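Local structure of xylose isomerase-like TIM barrel (Anabaena variabilis ATCC 29413, 2QW5) at residues S208-H219 with R242-R253. The protein is a putative sugar phosphate isomerase or epimerase that binds zinc and D-xylose, and probably interconverts sugars. Numbering follows the deposited sequence.
Sequences SKQVGVVIDSAH and RLHYVQVSPPDR. With ZN (zinc ion), chain D; XLS (D-xylose), chain C.
Asp-216 and Gln-247 meet at the zinc ion where 211-216 and 243-248, adjacent parallel strands of the TIM barrel, reach their C-terminal ends. Asp-216 OD2 lies 2.3 Å from the metal and Gln-247 OE1 2.4 Å; Gln-247 NE2 bonds to Glu-49, holding the amide with OE1 facing the zinc. Glu-183, Glu-281 and a water complete the site, and that water donates to D-xylose O1, as His-219 NE2 also does. This end is buried and tightly knit. Arg-253 NH2 comes within 2.9 Å of Asp-216 OD2, and pairs by charge alone with OD1 at 3.6 Å, which lies well out of the guanidinium plane. With CG anti to the backbone N (chi1 172°), Asp-216 sets OD2 at the metal and leaves OD1 to cap the following helix through weak bonds from Ala-218 N and His-219 N. Beneath the site, Val-214 CG2 packs 3.6 Å from Tyr-245 CD2, while Ile-215 CD1 meets Leu-243 CD1 on the other sheet face.

A beta bulge shifts the register between Val-213/Leu-243 and Val-214/Tyr-245. Beyond it the contact opens toward solvent at Lys-209, whose CD lies over one guanidinium face of Arg-242. Arg-242 NE still grips Val-211 O at 2.8 Å, and His-244 NE2 donates within its ring plane to Lys-209 O.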
ATOM      1  N   SER A 208      30.669   4.597  24.964  1.00 20.99           N
ATOM      2  CA  SER A 208      29.860   5.113  26.068  1.00 20.60           C
ATOM      3  C   SER A 208      28.831   4.163  26.724  1.00 22.73           C
ATOM      4  O   SER A 208      27.827   3.771  26.099  1.00 22.99           O
ATOM      5  CB  SER A 208      29.148   6.374  25.636  1.00 19.52           C
ATOM      6  OG  SER A 208      28.286   6.801  26.674  1.00 18.42           O
ATOM      7  N   LYS A 209      29.033   3.879  28.015  1.00 22.29           N
ATOM      8  CA  LYS A 209      28.131   3.044  28.802  1.00 21.28           C
ATOM      9  C   LYS A 209      26.830   3.779  29.164  1.00 21.44           C
ATOM     10  O   LYS A 209      25.875   3.177  29.665  1.00 20.87           O
ATOM     11  CB  LYS A 209      28.799   2.556  30.096  1.00 23.90           C
ATOM     12  CG  LYS A 209      30.032   1.682  29.929  1.00 24.49           C
ATOM     13  CD  LYS A 209      29.827   0.420  29.077  1.00 31.78           C
ATOM     14  CE  LYS A 209      31.056  -0.538  29.208  1.00 35.16           C
ATOM     15  NZ  LYS A 209      31.392  -0.835  30.694  1.00 37.65           N
ATOM     16  N   GLN A 210      26.804   5.091  28.930  1.00 20.03           N
ATOM     17  CA  GLN A 210      25.574   5.896  29.076  1.00 21.01           C
ATOM     18  C   GLN A 210      24.526   5.362  28.055  1.00 19.26           C
ATOM     19  O   GLN A 210      23.317   5.567  28.236  1.00 19.76           O
ATOM     20  CB  GLN A 210      25.879   7.371  28.798  1.00 18.46           C
ATOM     21  CG  GLN A 210      24.832   8.358  29.327  1.00 16.35           C
ATOM     22  CD  GLN A 210      24.734   8.416  30.856  1.00 19.92           C
ATOM     23  OE1 GLN A 210      25.563   7.847  31.564  1.00 23.56           O
ATOM     24  NE2 GLN A 210      23.754   9.179  31.377  1.00 13.85           N
ATOM     25  N   VAL A 211      25.021   4.740  26.969  1.00 17.58           N
ATOM     26  CA  VAL A 211      24.194   4.109  25.943  1.00 19.57           C
ATOM     27  C   VAL A 211      24.016   2.636  26.310  1.00 18.26           C
ATOM     28  O   VAL A 211      24.925   1.827  26.193  1.00 19.31           O
ATOM     29  CB  VAL A 211      24.779   4.245  24.521  1.00 18.57           C
ATOM     30  CG1 VAL A 211      23.835   3.547  23.473  1.00 19.27           C
ATOM     31  CG2 VAL A 211      25.015   5.740  24.145  1.00 15.44           C
ATOM     32  N   GLY A 212      22.822   2.298  26.776  1.00 17.94           N
ATOM     33  CA  GLY A 212      22.493   0.934  27.169  1.00 16.00           C
ATOM     34  C   GLY A 212      21.170   0.464  26.615  1.00 17.24           C
ATOM     35  O   GLY A 212      20.795   0.804  25.476  1.00 16.10           O
ATOM     36  N   VAL A 213      20.467  -0.335  27.420  1.00 16.74           N
ATOM     37  CA  VAL A 213      19.258  -1.000  26.935  1.00 16.34           C
ATOM     38  C   VAL A 213      18.059  -0.892  27.847  1.00 16.09           C
ATOM     39  O   VAL A 213      18.189  -0.703  29.051  1.00 17.80           O
ATOM     40  CB  VAL A 213      19.518  -2.538  26.695  1.00 19.81           C
ATOM     41  CG1 VAL A 213      20.852  -2.764  26.038  1.00 15.47           C
ATOM     42  CG2 VAL A 213      19.488  -3.322  27.959  1.00 26.14           C
ATOM     43  N   VAL A 214      16.898  -1.022  27.215  1.00 14.18           N
ATOM     44  CA  VAL A 214      15.660  -1.311  27.913  1.00 15.58           C
ATOM     45  C   VAL A 214      15.302  -2.730  27.442  1.00 16.73           C
ATOM     46  O   VAL A 214      15.428  -3.029  26.244  1.00 18.88           O
ATOM     47  CB  VAL A 214      14.508  -0.337  27.620  1.00 14.95           C
ATOM     48  CG1 VAL A 214      14.361  -0.038  26.105  1.00 16.22           C
ATOM     49  CG2 VAL A 214      13.234  -0.869  28.256  1.00 15.76           C
ATOM     50  N   ILE A 215      14.924  -3.605  28.383  1.00 15.58           N
ATOM     51  CA  ILE A 215      14.395  -4.923  28.072  1.00 16.84           C
ATOM     52  C   ILE A 215      12.897  -4.834  28.337  1.00 18.49           C
ATOM     53  O   ILE A 215      12.504  -4.544  29.461  1.00 20.35           O
ATOM     54  CB  ILE A 215      15.021  -6.060  28.907  1.00 20.79           C
ATOM     55  CG1 ILE A 215      16.561  -6.082  28.774  1.00 17.73           C
ATOM     56  CG2 ILE A 215      14.423  -7.431  28.460  1.00 11.88           C
ATOM     57  CD1 ILE A 215      17.189  -7.070  29.704  1.00 18.81           C
ATOM     58  N   ASP A 216      12.104  -5.062  27.286  1.00 17.05           N
ATOM     59  CA  ASP A 216      10.625  -5.050  27.297  1.00 14.79           C
ATOM     60  C   ASP A 216      10.231  -6.520  27.107  1.00 15.72           C
ATOM     61  O   ASP A 216      10.655  -7.147  26.109  1.00 14.63           O
ATOM     62  CB  ASP A 216      10.146  -4.176  26.155  1.00 15.21           C
ATOM     63  CG  ASP A 216       8.622  -4.230  25.911  1.00 18.66           C
ATOM     64  OD1 ASP A 216       8.029  -5.322  25.875  1.00 24.38           O
ATOM     65  OD2 ASP A 216       8.050  -3.161  25.671  1.00 22.92           O
ATOM     66  N   SER A 217       9.434  -7.056  28.037  1.00 17.31           N
ATOM     67  CA  SER A 217       9.036  -8.470  28.033  1.00 14.60           C
ATOM     68  C   SER A 217       8.272  -8.909  26.776  1.00 16.80           C
ATOM     69  O   SER A 217       8.481 -10.033  26.308  1.00 19.63           O
ATOM     70  CB  SER A 217       8.217  -8.801  29.280  1.00 15.60           C
ATOM     71  OG  SER A 217       7.001  -8.032  29.332  1.00 14.59           O
ATOM     72  N   ALA A 218       7.411  -8.032  26.223  1.00 17.78           N
ATOM     73  CA  ALA A 218       6.671  -8.334  24.964  1.00 15.41           C
ATOM     74  C   ALA A 218       7.642  -8.594  23.807  1.00 17.59           C
ATOM     75  O   ALA A 218       7.509  -9.608  23.104  1.00 19.21           O
ATOM     76  CB  ALA A 218       5.722  -7.200  24.588  1.00 15.06           C
ATOM     77  N   HIS A 219       8.636  -7.712  23.649  1.00 15.79           N
ATOM     78  CA  HIS A 219       9.677  -7.890  22.596  1.00 14.27           C
ATOM     79  C   HIS A 219      10.590  -9.059  22.856  1.00 15.24           C
ATOM     80  O   HIS A 219      10.965  -9.764  21.880  1.00 18.90           O
ATOM     81  CB  HIS A 219      10.477  -6.621  22.328  1.00 16.26           C
ATOM     82  CG  HIS A 219       9.625  -5.451  21.974  1.00 18.07           C
ATOM     83  ND1 HIS A 219       8.644  -5.514  21.010  1.00 17.19           N
ATOM     84  CD2 HIS A 219       9.612  -4.188  22.449  1.00 13.60           C
ATOM     85  CE1 HIS A 219       8.029  -4.343  20.942  1.00 15.51           C
ATOM     86  NE2 HIS A 219       8.637  -3.504  21.763  1.00 14.85           N
ATOM     87  N   ARG A 242      24.950  -1.530  31.635  1.00 20.73           N
ATOM     88  CA  ARG A 242      24.079  -1.118  30.519  1.00 21.67           C
ATOM     89  C   ARG A 242      22.611  -1.536  30.594  1.00 20.90           C
ATOM     90  O   ARG A 242      21.897  -1.358  29.601  1.00 24.09           O
ATOM     91  CB  ARG A 242      24.706  -1.573  29.199  1.00 20.81           C
ATOM     92  CG  ARG A 242      25.858  -0.711  28.828  1.00 19.95           C
ATOM     93  CD  ARG A 242      26.604  -1.208  27.633  1.00 21.70           C
ATOM     94  NE  ARG A 242      26.892  -0.089  26.745  1.00 20.96           N
ATOM     95  CZ  ARG A 242      27.773  -0.065  25.752  1.00 24.26           C
ATOM     96  NH1 ARG A 242      28.559  -1.090  25.480  1.00 27.46           N
ATOM     97  NH2 ARG A 242      27.874   1.034  25.036  1.00 28.43           N
ATOM     98  N   LEU A 243      22.153  -2.059  31.743  1.00 22.83           N
ATOM     99  CA  LEU A 243      20.755  -2.441  31.922  1.00 20.51           C
ATOM    100  C   LEU A 243      20.103  -1.264  32.587  1.00 20.01           C
ATOM    101  O   LEU A 243      19.961  -1.223  33.783  1.00 22.17           O
ATOM    102  CB  LEU A 243      20.601  -3.761  32.688  1.00 21.39           C
ATOM    103  CG  LEU A 243      19.191  -4.371  32.892  1.00 24.48           C
ATOM    104  CD1 LEU A 243      18.279  -4.236  31.718  1.00 29.24           C
ATOM    105  CD2 LEU A 243      19.347  -5.835  33.239  1.00 26.24           C
ATOM    106  N   HIS A 244      19.689  -0.299  31.763  1.00 19.65           N
ATOM    107  CA  HIS A 244      19.145   0.955  32.253  1.00 19.01           C
ATOM    108  C   HIS A 244      17.679   0.991  32.595  1.00 18.82           C
ATOM    109  O   HIS A 244      17.245   1.906  33.303  1.00 17.90           O
ATOM    110  CB  HIS A 244      19.449   2.070  31.257  1.00 18.11           C
ATOM    111  CG  HIS A 244      20.915   2.284  31.014  1.00 18.67           C
ATOM    112  ND1 HIS A 244      21.868   2.081  31.988  1.00 21.51           N
ATOM    113  CD2 HIS A 244      21.570   2.795  29.951  1.00 22.40           C
ATOM    114  CE1 HIS A 244      23.056   2.403  31.504  1.00 24.12           C
ATOM    115  NE2 HIS A 244      22.901   2.857  30.278  1.00 20.91           N
ATOM    116  N   TYR A 245      16.892   0.057  32.066  1.00 19.37           N
ATOM    117  CA  TYR A 245      15.430   0.136  32.230  1.00 19.04           C
ATOM    118  C   TYR A 245      14.762  -1.179  31.900  1.00 19.05           C
ATOM    119  O   TYR A 245      15.319  -1.977  31.168  1.00 16.66           O
ATOM    120  CB  TYR A 245      14.923   1.217  31.287  1.00 18.36           C
ATOM    121  CG  TYR A 245      13.538   1.786  31.531  1.00 18.52           C
ATOM    122  CD1 TYR A 245      13.157   2.322  32.768  1.00 19.01           C
ATOM    123  CD2 TYR A 245      12.650   1.927  30.472  1.00 22.17           C
ATOM    124  CE1 TYR A 245      11.889   2.960  32.930  1.00 22.41           C
ATOM    125  CE2 TYR A 245      11.396   2.543  30.637  1.00 21.97           C
ATOM    126  CZ  TYR A 245      11.028   3.047  31.845  1.00 25.21           C
ATOM    127  OH  TYR A 245       9.789   3.615  31.963  1.00 22.34           O
ATOM    128  N   VAL A 246      13.549  -1.382  32.413  1.00 16.54           N
ATOM    129  CA  VAL A 246      12.802  -2.644  32.236  1.00 16.28           C
ATOM    130  C   VAL A 246      11.318  -2.309  32.106  1.00 19.64           C
ATOM    131  O   VAL A 246      10.810  -1.509  32.898  1.00 19.16           O
ATOM    132  CB  VAL A 246      12.994  -3.618  33.427  1.00 16.64           C
ATOM    133  CG1 VAL A 246      12.061  -4.832  33.316  1.00 15.57           C
ATOM    134  CG2 VAL A 246      14.423  -4.116  33.513  1.00 18.05           C
ATOM    135  N   GLN A 247      10.671  -2.910  31.093  1.00 17.68           N
ATOM    136  CA  GLN A 247       9.254  -2.764  30.820  1.00 17.54           C
ATOM    137  C   GLN A 247       8.527  -4.117  30.858  1.00 17.73           C
ATOM    138  O   GLN A 247       9.038  -5.132  30.350  1.00 15.16           O
ATOM    139  CB  GLN A 247       9.032  -2.120  29.478  1.00 18.41           C
ATOM    140  CG  GLN A 247       9.532  -0.737  29.365  1.00 17.80           C
ATOM    141  CD  GLN A 247       9.217  -0.174  28.015  1.00 26.04           C
ATOM    142  OE1 GLN A 247       9.436  -0.826  27.003  1.00 22.63           O
ATOM    143  NE2 GLN A 247       8.640   1.021  27.989  1.00 28.04           N
ATOM    144  N   VAL A 248       7.364  -4.143  31.516  1.00 18.26           N
ATOM    145  CA  VAL A 248       6.513  -5.330  31.570  1.00 21.05           C
ATOM    146  C   VAL A 248       5.327  -5.001  30.666  1.00 20.88           C
ATOM    147  O   VAL A 248       4.655  -3.958  30.833  1.00 20.18           O
ATOM    148  CB  VAL A 248       6.093  -5.768  32.999  1.00 21.02           C
ATOM    149  CG1 VAL A 248       7.333  -6.363  33.711  1.00 20.46           C
ATOM    150  CG2 VAL A 248       5.458  -4.613  33.785  1.00 15.76           C
ATOM    151  N   SER A 249       5.096  -5.894  29.709  1.00 21.81           N
ATOM    152  CA  SER A 249       4.072  -5.724  28.683  1.00 19.71           C
ATOM    153  C   SER A 249       3.724  -7.093  28.155  1.00 18.88           C
ATOM    154  O   SER A 249       4.648  -7.876  27.851  1.00 17.32           O
ATOM    155  CB  SER A 249       4.635  -4.908  27.528  1.00 20.13           C
ATOM    156  OG  SER A 249       3.612  -4.518  26.646  1.00 23.35           O
ATOM    157  N   PRO A 250       2.420  -7.399  28.001  1.00 17.62           N
ATOM    158  CA  PRO A 250       2.048  -8.726  27.546  1.00 18.14           C
ATOM    159  C   PRO A 250       2.325  -8.871  26.037  1.00 16.51           C
ATOM    160  O   PRO A 250       2.536  -7.866  25.362  1.00 17.03           O
ATOM    161  CB  PRO A 250       0.551  -8.770  27.883  1.00 18.67           C
ATOM    162  CG  PRO A 250       0.097  -7.426  27.694  1.00 17.53           C
ATOM    163  CD  PRO A 250       1.231  -6.549  28.150  1.00 20.49           C
ATOM    164  N   PRO A 251       2.358 -10.100  25.503  1.00 18.67           N
ATOM    165  CA  PRO A 251       2.608 -10.260  24.041  1.00 17.01           C
ATOM    166  C   PRO A 251       1.684  -9.491  23.096  1.00 19.71           C
ATOM    167  O   PRO A 251       2.150  -8.981  22.076  1.00 19.79           O
ATOM    168  CB  PRO A 251       2.427 -11.764  23.834  1.00 19.82           C
ATOM    169  CG  PRO A 251       2.906 -12.345  25.153  1.00 17.54           C
ATOM    170  CD  PRO A 251       2.275 -11.414  26.171  1.00 16.19           C
ATOM    171  N   ASP A 252       0.399  -9.373  23.460  1.00 18.55           N
ATOM    172  CA  ASP A 252      -0.550  -8.632  22.629  1.00 19.01           C
ATOM    173  C   ASP A 252      -0.561  -7.121  22.903  1.00 18.09           C
ATOM    174  O   ASP A 252      -1.314  -6.414  22.269  1.00 17.83           O
ATOM    175  CB  ASP A 252      -1.959  -9.244  22.702  1.00 18.33           C
ATOM    176  CG  ASP A 252      -2.808  -8.707  23.859  1.00 21.28           C
ATOM    177  OD1 ASP A 252      -2.263  -8.201  24.848  1.00 19.67           O
ATOM    178  OD2 ASP A 252      -4.054  -8.822  23.744  1.00 21.21           O
ATOM    179  N   ARG A 253       0.237  -6.677  23.874  1.00 17.14           N
ATOM    180  CA  ARG A 253       0.431  -5.283  24.311  1.00 17.94           C
ATOM    181  C   ARG A 253      -0.782  -4.694  25.025  1.00 18.76           C
ATOM    182  O   ARG A 253      -0.760  -3.523  25.280  1.00 17.06           O
ATOM    183  CB  ARG A 253       0.888  -4.330  23.201  1.00 19.38           C
ATOM    184  CG  ARG A 253       1.870  -4.857  22.187  1.00 20.02           C
ATOM    185  CD  ARG A 253       3.076  -5.554  22.706  1.00 24.80           C
ATOM    186  NE  ARG A 253       3.929  -4.778  23.591  1.00 24.09           N
ATOM    187  CZ  ARG A 253       4.876  -3.895  23.250  1.00 30.37           C
ATOM    188  NH1 ARG A 253       5.097  -3.496  21.979  1.00 32.68           N
ATOM    189  NH2 ARG A 253       5.561  -3.322  24.226  1.00 25.08           N
TER
HETATM  190 ZN    ZN D 400       8.350  -1.033  24.882  0.50 24.74          ZN
HETATM  191  C1  XLS C 401       6.864   0.510  20.525  1.00 51.13           C
HETATM  192  C2  XLS C 401       7.835   1.672  20.358  1.00 50.44           C
HETATM  193  C3  XLS C 401       7.267   2.865  19.509  1.00 49.90           C
HETATM  194  C4  XLS C 401       7.683   4.237  19.999  1.00 43.51           C
HETATM  195  O1  XLS C 401       7.223  -0.876  20.562  1.00 37.62           O
HETATM  196  O2  XLS C 401       8.381   2.085  21.611  1.00 48.01           O
HETATM  197  O3  XLS C 401       5.854   2.971  19.328  1.00 53.13           O
HETATM  198  O4  XLS C 401       9.072   4.245  20.162  1.00 39.24           O
HETATM  199  O   HOH W   1       7.402  -1.026  23.087  1.00 27.65           O